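Local atomic coordinates of omega transaminase (Pseudomonas sp., PDB entry 5LHA), a protein that probably transfers amino groups between amines or amino acids and carbonyl acceptors through a vitamin B6 cofactor, here in its pyridoxamine phosphate form. Residues Ala17-Trp22 / Asp34-Ile39; Val118-Gly123 / Ile300-Thr305; Trp191-Pro196 / Val378-Gly383. All coordinates share one frame; numbering follows the deposited sequence.

In the fold
From the N terminus, contact 1 comes first and closes a short loop: only 11 residues separate 17-22 from 34-39, and the tie fixes the N-terminal loop to the residues leading into strand 37-43. Contact 2 opens at 118-123 and closes at 300-305, joining neighbouring strands of the large-domain sheet beside the cofactor. Contact 3 opens at 191-196, before contact 2 has closed, and closes at 378-383, so these two cross along the chain. In space contacts 2 and 3 lie on opposite sides of the chain's centre, about 32 Å apart between centres. Contacts 1 and 3 reach the strands of the other sheet that are outermost within this chain, while contacts 1 and 2 touch the second subunit.

Contact 1: residues Ala17-Trp22 / Asp34-Ile39; sequences AEKKFW and DKTLVI
Lys-19 and Thr-36 meet tip to tip in a polar surface contact, which ties the N-terminal loop ahead of strand 26-27 to the residues leading into strand 37-43. The direct evidence is one hydrogen bond, Lys-19 NZ to Thr-36 OG1 at 2.7 Å; Lys-35 O lies 3.0 Å from the same Lys-19 NZ. The ammonium also bonds Arg-33 O and His-23 NE2, so several acceptors converge on it. With CG anti to the backbone N (chi1 -166°), the lysine chain starts toward 34-39, and a bend at chi3 (-70°) sets its end beside the threonine. On the way, Lys-19 CG passes 4.1 Å above the plane of the Phe-21 ring, over its centre. In this fold type I enzyme the contact lies at a subunit boundary: Leu-37 and Val-38 pair in parallel with a strand of the second subunit, extending the sheet, and Phe-21 meets Phe-100 of that subunit edge-to-face. A leucine in place of Lys-19 would probably leave Thr-36 OG1, Arg-33 O and His-23 NE2 without their common donor and let the loop drift from the strand. Nearer solvent, Glu-18 OE2 and Asp-34 OD1 stand 4.1 Å apart with their carboxylate planes nearly perpendicular; the salt bridge from Glu-18 to Arg-33 probably eases that like-charge approach.

Contact 2: residues Val118-Gly123 / Ile300-Thr305; sequences VLFSSG and IPLGAT
The Phe-120 ring has Gly-303 O at its edge, near the ring plane and 3.9 Å from Phe-120 CD1, while Val-118 CG1 covers one face, 3.6 Å above the plane and over the centre. Ala-304 CB and Leu-302 CD1 approach the ring obliquely. Val-118 CG1 stands anti to its own nitrogen (chi1 -169°), which brings it against both the Phe-120 ring and Ala-304 CB. Helix 97-109 packs on this apolar side through Leu-102 and Leu-106, and Phe-21 of the second subunit also touches Phe-120.

The backbones run antiparallel, with strand axes 4.3 Å apart at an angle of 156°. Leu-119 and Thr-305 form a hydrogen-bonded pair: Leu-119 N donates to Thr-305 O at 2.8 Å, and Thr-305 N returns to Leu-119 O. Ser-121 and Gly-303 form the next such pair, with Ser-121 N to Gly-303 O at 2.7 Å and an almost straight bond (174°) from Gly-303 N to Ser-121 O, though this donor comes from well above the carbonyl plane. Phe-120 and Ala-304 are the non-hydrogen-bonded pair between them. Glycine suits position 303, since a beta carbon there would sit only 2.3 Å from Gly-123 O and would also collide with Ser-121 OG.

On the face carrying Leu-119, Ser-121 and Thr-305, a water bonds Leu-119 O, Ser-121 OG and Thr-305 OG1; Thr-305 OG1 is also bonded to Ala-127 O of helix 124-141. Gly-123 occupies the N-cap position of that helix and touches the bound pyridoxamine phosphate. Val-118 makes backbone hydrogen bonds to the second subunit. A strand outermost within its own chain, paired with antiparallel strand 303-308 and leading through a short turn into a cofactor-binding helix start, is characteristic of the large-domain sheet of fold type I enzymes.

Contact 3: residues Trp191-Pro196 / Val378-Gly383; sequences WLYRNP and VGEVRG
Tyr-193 and Glu-380 mark the nearest backbone approach, 8.0 Å between their CA atoms, and no hydrogen bond crosses between loop 191-196 and strand 378-383, so side chains carry the contact, in one place against the strand's backbone. With CG anti to the backbone N (chi1 -160°), the tyrosine sends its ring to the strand, where it runs alongside Glu-380, the two side chains pointing opposite ways. Glu-380 CG lies over one face of the ring in a CH-pi contact, 3.9 Å from the centroid of the Tyr-193 ring, and the carboxylate continues over the tyrosine with its plane tilted only 22° from the ring. The phenol end reaches the strand backbone: Tyr-193 OH is 3.1 Å from Gly-379 CA. A beta carbon on Gly-379 would fall 2.3 Å from Tyr-193 OH, so the missing side chain makes room for the hydroxyl, which also bonds a water at 2.5 Å.

From along the same strand, Arg-382 NH1 gives a 2.7 Å salt-bridging hydrogen bond to Glu-380 OE2, received on the anti lone pair with the oxygen near the guanidinium plane. Trp-191 meets this guanidinium steeply, the two planes 71° apart, and Trp-191 NE1 sits over the centre of the group, 3.6 Å from Arg-382 CZ. No hydrogen bond results, and the contact buries an indole N-H that has no partner in the model.

Arg-194, whose CB covers a face of Trp-191 and whose guanidinium lies against Tyr-193 CD2, shares Asp-391 with Arg-382, each arginine making a salt bridge to it. Asp-391 belongs to strand 387-393, antiparallel neighbour of 378-384, consistent with the loop between strand 184-187 and helix 202-220 joining the large, cofactor-binding domain to the sheet built from the two ends of this fold type I chain.

Contact 1: residues Ala17-Trp22 / Asp34-Ile39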
loop_
_atom_site.group_PDB
_atom_site.type_symbol
_atom_site.label_atom_id
_atom_site.label_comp_id
_atom_site.label_asym_id
_atom_site.label_seq_id
_atom_site.Cartn_x
_atom_site.Cartn_y
_atom_site.Cartn_z
ATOM N N ALA A 17 -20.732 4.467 39.559
ATOM C CA ALA A 17 -21.211 3.710 38.403
ATOM C C ALA A 17 -20.065 3.041 37.640
ATOM O O ALA A 17 -18.965 3.591 37.508
ATOM C CB ALA A 17 -21.994 4.627 37.460
ATOM N N GLU A 18 -20.342 1.845 37.117
ATOM C CA GLU A 18 -19.368 1.136 36.302
ATOM C C GLU A 18 -19.375 1.659 34.869
ATOM O O GLU A 18 -20.412 2.049 34.326
ATOM C CB GLU A 18 -19.610 -0.372 36.326
ATOM C CG GLU A 18 -18.513 -1.147 35.622
ATOM C CD GLU A 18 -17.140 -0.871 36.215
ATOM O OE1 GLU A 18 -17.057 -0.620 37.443
ATOM O OE2 GLU A 18 -16.149 -0.877 35.450
ATOM N N LYS A 19 -18.196 1.645 34.254
ATOM C CA LYS A 19 -17.945 2.286 32.968
ATOM C C LYS A 19 -17.919 1.235 31.857
ATOM O O LYS A 19 -17.015 0.399 31.801
ATOM C CB LYS A 19 -16.635 3.064 33.043
ATOM C CG LYS A 19 -16.414 4.043 31.913
ATOM C CD LYS A 19 -15.096 4.780 32.087
ATOM C CE LYS A 19 -15.180 5.734 33.262
ATOM N NZ LYS A 19 -13.917 6.507 33.498
ATOM N N LYS A 20 -18.945 1.243 31.005
ATOM C CA LYS A 20 -19.064 0.299 29.901
ATOM C C LYS A 20 -18.700 0.917 28.551
ATOM O O LYS A 20 -18.851 0.262 27.515
ATOM C CB LYS A 20 -20.489 -0.257 29.839
ATOM C CG LYS A 20 -20.969 -0.904 31.122
ATOM C CD LYS A 20 -20.113 -2.089 31.522
ATOM C CE LYS A 20 -20.969 -3.191 32.154
ATOM N NZ LYS A 20 -21.874 -2.680 33.220
ATOM N N PHE A 21 -18.213 2.150 28.536
ATOM C CA PHE A 21 -17.770 2.785 27.311
ATOM C C PHE A 21 -16.296 3.145 27.430
ATOM O O PHE A 21 -15.727 3.184 28.528
ATOM C CB PHE A 21 -18.602 4.032 26.978
ATOM C CG PHE A 21 -18.538 5.102 28.023
ATOM C CD1 PHE A 21 -17.544 6.071 27.985
ATOM C CD2 PHE A 21 -19.482 5.150 29.038
ATOM C CE1 PHE A 21 -17.484 7.057 28.955
ATOM C CE2 PHE A 21 -19.434 6.134 30.007
ATOM C CZ PHE A 21 -18.436 7.093 29.966
ATOM N N TRP A 22 -15.694 3.407 26.273
ATOM C CA TRP A 22 -14.297 3.805 26.165
ATOM C C TRP A 22 -14.165 5.304 25.911
ATOM O O TRP A 22 -14.753 5.836 24.963
ATOM C CB TRP A 22 -13.612 3.016 25.050
ATOM C CG TRP A 22 -13.099 1.692 25.493
ATOM C CD1 TRP A 22 -12.739 1.344 26.766
ATOM C CD2 TRP A 22 -12.825 0.542 24.671
ATOM N NE1 TRP A 22 -12.280 0.049 26.792
ATOM C CE2 TRP A 22 -12.313 -0.463 25.521
ATOM C CE3 TRP A 22 -12.957 0.269 23.305
ATOM C CZ2 TRP A 22 -11.938 -1.727 25.055
ATOM C CZ3 TRP A 22 -12.578 -1.004 22.840
ATOM C CH2 TRP A 22 -12.083 -1.978 23.720
ATOM N N ASP A 34 -11.040 4.250 35.632
ATOM C CA ASP A 34 -12.178 4.415 36.532
ATOM C C ASP A 34 -12.314 5.823 37.096
ATOM O O ASP A 34 -13.336 6.122 37.723
ATOM C CB ASP A 34 -12.076 3.422 37.693
ATOM C CG ASP A 34 -12.375 1.997 37.272
ATOM O OD1 ASP A 34 -13.206 1.802 36.364
ATOM O OD2 ASP A 34 -11.786 1.071 37.864
ATOM N N LYS A 35 -11.314 6.680 36.916
ATOM C CA LYS A 35 -11.475 8.090 37.231
ATOM C C LYS A 35 -12.359 8.745 36.176
ATOM O O LYS A 35 -12.257 8.445 34.983
ATOM C CB LYS A 35 -10.111 8.779 37.295
ATOM C CG LYS A 35 -10.165 10.226 37.752
ATOM C CD LYS A 35 -9.192 11.097 36.965
ATOM C CE LYS A 35 -9.667 11.357 35.534
ATOM N NZ LYS A 35 -10.688 12.448 35.472
ATOM N N THR A 36 -13.257 9.620 36.620
ATOM C CA THR A 36 -14.141 10.322 35.694
ATOM C C THR A 36 -14.552 11.642 36.321
ATOM O O THR A 36 -14.849 11.694 37.519
ATOM C CB THR A 36 -15.405 9.511 35.348
ATOM O OG1 THR A 36 -15.108 8.112 35.276
ATOM C CG2 THR A 36 -15.968 9.967 34.006
ATOM N N LEU A 37 -14.506 12.706 35.524
ATOM C CA LEU A 37 -15.218 13.950 35.801
ATOM C C LEU A 37 -16.553 13.904 35.065
ATOM O O LEU A 37 -16.584 13.994 33.836
ATOM C CB LEU A 37 -14.378 15.151 35.367
ATOM C CG LEU A 37 -14.995 16.546 35.470
ATOM C CD1 LEU A 37 -15.361 16.885 36.897
ATOM C CD2 LEU A 37 -14.018 17.571 34.925
ATOM N N VAL A 38 -17.652 13.759 35.803
ATOM C CA VAL A 38 -18.972 13.551 35.211
ATOM C C VAL A 38 -19.724 14.879 35.171
ATOM O O VAL A 38 -20.224 15.358 36.195
ATOM C CB VAL A 38 -19.770 12.488 35.976
ATOM C CG1 VAL A 38 -21.017 12.099 35.194
ATOM C CG2 VAL A 38 -18.894 11.276 36.252
ATOM N N ILE A 39 -19.857 15.434 33.969
ATOM C CA ILE A 39 -20.540 16.704 33.756
ATOM C C ILE A 39 -22.034 16.450 33.634
ATOM O O ILE A 39 -22.469 15.656 32.793
ATOM C CB ILE A 39 -19.996 17.398 32.501
ATOM C CG1 ILE A 39 -18.500 17.711 32.663
ATOM C CG2 ILE A 39 -20.819 18.641 32.173
ATOM C CD1 ILE A 39 -18.143 18.607 33.820
#

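Contact 2: residues Val118-Gly123 / Ile300-Thr305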
loop_
_atom_site.group_PDB
_atom_site.type_symbol
_atom_site.label_atom_id
_atom_site.label_comp_id
_atom_site.label_asym_id
_atom_site.label_seq_id
_atom_site.Cartn_x
_atom_site.Cartn_y
_atom_site.Cartn_z
ATOM N N VAL A 118 -21.771 21.316 -1.719
ATOM C CA VAL A 118 -21.581 20.797 -0.369
ATOM C C VAL A 118 -21.864 19.302 -0.381
ATOM O O VAL A 118 -22.847 18.858 -0.986
ATOM C CB VAL A 118 -22.498 21.487 0.658
ATOM C CG1 VAL A 118 -22.073 21.108 2.071
ATOM C CG2 VAL A 118 -22.522 22.998 0.470
ATOM N N LEU A 119 -20.992 18.528 0.268
ATOM C CA LEU A 119 -21.270 17.138 0.615
ATOM C C LEU A 119 -21.345 17.053 2.135
ATOM O O LEU A 119 -20.322 17.163 2.823
ATOM C CB LEU A 119 -20.215 16.193 0.047
ATOM C CG LEU A 119 -20.785 14.835 -0.370
ATOM C CD1 LEU A 119 -19.811 14.111 -1.269
ATOM C CD2 LEU A 119 -21.131 13.973 0.841
ATOM N N PHE A 120 -22.556 16.837 2.649
ATOM C CA PHE A 120 -22.827 16.868 4.077
ATOM C C PHE A 120 -22.432 15.551 4.730
ATOM O O PHE A 120 -22.363 14.497 4.094
ATOM C CB PHE A 120 -24.314 17.148 4.341
ATOM C CG PHE A 120 -24.718 18.581 4.108
ATOM C CD1 PHE A 120 -24.354 19.580 4.999
ATOM C CD2 PHE A 120 -25.435 18.936 2.974
ATOM C CE1 PHE A 120 -24.716 20.896 4.767
ATOM C CE2 PHE A 120 -25.792 20.247 2.746
ATOM C CZ PHE A 120 -25.434 21.225 3.646
ATOM N N SER A 121 -22.184 15.630 6.030
ATOM C CA SER A 121 -21.772 14.484 6.823
ATOM C C SER A 121 -22.103 14.798 8.278
ATOM O O SER A 121 -22.952 15.654 8.552
ATOM C CB SER A 121 -20.288 14.172 6.553
ATOM O OG SER A 121 -19.443 15.236 6.970
ATOM N N SER A 122 -21.440 14.117 9.215
ATOM C CA SER A 122 -21.812 14.208 10.623
ATOM C C SER A 122 -20.698 14.688 11.539
ATOM O O SER A 122 -20.952 14.898 12.732
ATOM C CB SER A 122 -22.301 12.847 11.133
ATOM O OG SER A 122 -23.465 12.436 10.442
ATOM N N GLY A 123 -19.493 14.912 11.023
ATOM C CA GLY A 123 -18.407 15.326 11.889
ATOM C C GLY A 123 -17.197 15.705 11.070
ATOM O O GLY A 123 -17.224 15.685 9.839
ATOM N N ILE A 300 -26.093 19.173 17.541
ATOM C CA ILE A 300 -26.424 17.984 16.761
ATOM C C ILE A 300 -25.216 17.674 15.889
ATOM O O ILE A 300 -24.623 18.602 15.316
ATOM C CB ILE A 300 -27.669 18.186 15.882
ATOM C CG1 ILE A 300 -28.847 18.760 16.674
ATOM C CG2 ILE A 300 -28.064 16.860 15.244
ATOM C CD1 ILE A 300 -29.508 17.799 17.635
ATOM N N PRO A 301 -24.807 16.414 15.765
ATOM C CA PRO A 301 -23.651 16.094 14.914
ATOM C C PRO A 301 -23.902 16.508 13.472
ATOM O O PRO A 301 -24.889 16.101 12.854
ATOM C CB PRO A 301 -23.529 14.572 15.054
ATOM C CG PRO A 301 -24.108 14.282 16.398
ATOM C CD PRO A 301 -25.279 15.234 16.514
ATOM N N LEU A 302 -23.012 17.345 12.942
ATOM C CA LEU A 302 -23.075 17.702 11.532
ATOM C C LEU A 302 -21.674 18.018 11.038
ATOM O O LEU A 302 -20.918 18.729 11.701
ATOM C CB LEU A 302 -23.989 18.915 11.305
ATOM C CG LEU A 302 -24.241 19.415 9.880
ATOM C CD1 LEU A 302 -25.106 18.441 9.078
ATOM C CD2 LEU A 302 -24.823 20.819 9.854
ATOM N N GLY A 303 -21.358 17.524 9.842
ATOM C CA GLY A 303 -20.142 17.896 9.160
ATOM C C GLY A 303 -20.470 18.302 7.736
ATOM O O GLY A 303 -21.544 17.999 7.214
ATOM N N ALA A 304 -19.538 19.023 7.118
ATOM C CA ALA A 304 -19.732 19.441 5.736
ATOM C C ALA A 304 -18.394 19.600 5.036
ATOM O O ALA A 304 -17.416 20.055 5.635
ATOM C CB ALA A 304 -20.528 20.751 5.633
ATOM N N THR A 305 -18.365 19.191 3.771
ATOM C CA THR A 305 -17.247 19.437 2.874
ATOM C C THR A 305 -17.756 20.256 1.696
ATOM O O THR A 305 -18.676 19.824 0.995
ATOM C CB THR A 305 -16.650 18.121 2.393
ATOM O OG1 THR A 305 -16.460 17.267 3.524
ATOM C CG2 THR A 305 -15.287 18.363 1.719
HETATM O O HOH W 1 -18.795 16.174 4.628
HETATM O O HOH W 2 -25.478 15.197 10.655
#

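Contact 3: residues Trp191-Pro196 / Val378-Gly383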
loop_
_atom_site.group_PDB
_atom_site.type_symbol
_atom_site.label_atom_id
_atom_site.label_comp_id
_atom_site.label_asym_id
_atom_site.label_seq_id
_atom_site.Cartn_x
_atom_site.Cartn_y
_atom_site.Cartn_z
ATOM N N TRP A 191 6.442 26.356 12.689
ATOM C CA TRP A 191 6.267 26.443 14.136
ATOM C C TRP A 191 7.479 27.169 14.707
ATOM O O TRP A 191 8.599 26.649 14.655
ATOM C CB TRP A 191 6.129 25.045 14.735
ATOM C CG TRP A 191 5.757 24.978 16.204
ATOM C CD1 TRP A 191 5.330 26.005 17.003
ATOM C CD2 TRP A 191 5.783 23.812 17.035
ATOM N NE1 TRP A 191 5.088 25.547 18.278
ATOM C CE2 TRP A 191 5.359 24.206 18.325
ATOM C CE3 TRP A 191 6.126 22.474 16.816
ATOM C CZ2 TRP A 191 5.270 23.307 19.388
ATOM C CZ3 TRP A 191 6.037 21.583 17.872
ATOM C CH2 TRP A 191 5.608 22.002 19.143
ATOM N N LEU A 192 7.266 28.386 15.207
ATOM C CA LEU A 192 8.390 29.202 15.659
ATOM C C LEU A 192 9.045 28.620 16.910
ATOM O O LEU A 192 10.274 28.666 17.055
ATOM C CB LEU A 192 7.911 30.627 15.935
ATOM C CG LEU A 192 7.562 31.532 14.758
ATOM C CD1 LEU A 192 6.432 32.476 15.158
ATOM C CD2 LEU A 192 8.793 32.309 14.342
ATOM N N TYR A 193 8.248 28.031 17.805
ATOM C CA TYR A 193 8.796 27.552 19.068
ATOM C C TYR A 193 9.690 26.326 18.866
ATOM O O TYR A 193 10.713 26.188 19.546
ATOM C CB TYR A 193 7.661 27.266 20.059
ATOM C CG TYR A 193 8.135 27.233 21.495
ATOM C CD1 TYR A 193 8.689 28.366 22.090
ATOM C CD2 TYR A 193 8.069 26.064 22.246
ATOM C CE1 TYR A 193 9.145 28.339 23.399
ATOM C CE2 TYR A 193 8.519 26.031 23.559
ATOM C CZ TYR A 193 9.058 27.169 24.130
ATOM O OH TYR A 193 9.517 27.135 25.430
ATOM N N ARG A 194 9.322 25.421 17.953
ATOM C CA ARG A 194 10.105 24.210 17.675
ATOM C C ARG A 194 10.101 23.955 16.175
ATOM O O ARG A 194 9.045 23.648 15.613
ATOM C CB ARG A 194 9.544 22.988 18.408
ATOM C CG ARG A 194 9.598 23.034 19.924
ATOM C CD ARG A 194 9.233 21.677 20.514
ATOM N NE ARG A 194 9.181 21.701 21.975
ATOM C CZ ARG A 194 8.137 22.114 22.689
ATOM N NH1 ARG A 194 7.030 22.542 22.087
ATOM N NH2 ARG A 194 8.202 22.094 24.013
ATOM N N ASN A 195 11.264 24.045 15.529
ATOM C CA ASN A 195 11.374 23.752 14.103
ATOM C C ASN A 195 12.798 23.305 13.802
ATOM O O ASN A 195 13.717 23.594 14.574
ATOM C CB ASN A 195 10.960 24.956 13.235
ATOM C CG ASN A 195 11.784 26.203 13.502
ATOM O OD1 ASN A 195 12.874 26.370 12.960
ATOM N ND2 ASN A 195 11.256 27.091 14.337
ATOM N N PRO A 196 13.005 22.573 12.700
ATOM C CA PRO A 196 14.349 22.041 12.393
ATOM C C PRO A 196 15.458 23.077 12.243
ATOM O O PRO A 196 16.633 22.705 12.335
ATOM C CB PRO A 196 14.130 21.304 11.062
ATOM C CG PRO A 196 12.711 20.930 11.072
ATOM C CD PRO A 196 11.970 21.995 11.826
ATOM N N VAL A 378 6.536 27.245 32.261
ATOM C CA VAL A 378 5.801 27.877 31.165
ATOM C C VAL A 378 6.798 28.309 30.094
ATOM O O VAL A 378 7.501 29.309 30.254
ATOM C CB VAL A 378 4.975 29.069 31.664
ATOM C CG1 VAL A 378 4.215 29.721 30.513
ATOM C CG2 VAL A 378 4.017 28.625 32.764
ATOM N N GLY A 379 6.818 27.591 28.976
ATOM C CA GLY A 379 7.727 27.915 27.890
ATOM C C GLY A 379 7.316 29.115 27.065
ATOM O O GLY A 379 8.072 30.084 26.960
ATOM N N GLU A 380 6.114 29.073 26.498
ATOM C CA GLU A 380 5.513 30.233 25.846
ATOM C C GLU A 380 3.998 30.057 25.856
ATOM O O GLU A 380 3.479 28.973 26.138
ATOM C CB GLU A 380 6.008 30.429 24.406
ATOM C CG GLU A 380 5.460 29.419 23.403
ATOM C CD GLU A 380 5.542 29.916 21.958
ATOM O OE1 GLU A 380 6.239 30.917 21.690
ATOM O OE2 GLU A 380 4.901 29.306 21.083
ATOM N N VAL A 381 3.292 31.146 25.556
ATOM C CA VAL A 381 1.842 31.129 25.383
ATOM C C VAL A 381 1.536 31.741 24.022
ATOM O O VAL A 381 1.896 32.896 23.762
ATOM C CB VAL A 381 1.117 31.897 26.503
ATOM C CG1 VAL A 381 -0.390 31.841 26.300
ATOM C CG2 VAL A 381 1.497 31.332 27.869
ATOM N N ARG A 382 0.867 30.973 23.163
ATOM C CA ARG A 382 0.563 31.399 21.807
ATOM C C ARG A 382 -0.913 31.179 21.520
ATOM O O ARG A 382 -1.587 30.393 22.191
ATOM C CB ARG A 382 1.396 30.632 20.778
ATOM C CG ARG A 382 1.540 29.160 21.113
ATOM C CD ARG A 382 2.141 28.371 19.974
ATOM N NE ARG A 382 2.054 26.938 20.227
ATOM C CZ ARG A 382 2.889 26.270 21.022
ATOM N NH1 ARG A 382 3.885 26.899 21.634
ATOM N NH2 ARG A 382 2.735 24.966 21.201
ATOM N N GLY A 383 -1.403 31.872 20.503
ATOM C CA GLY A 383 -2.808 31.783 20.176
ATOM C C GLY A 383 -3.189 32.758 19.089
ATOM O O GLY A 383 -2.417 33.635 18.695
HETATM O O HOH W 3 11.142 28.990 26.042
#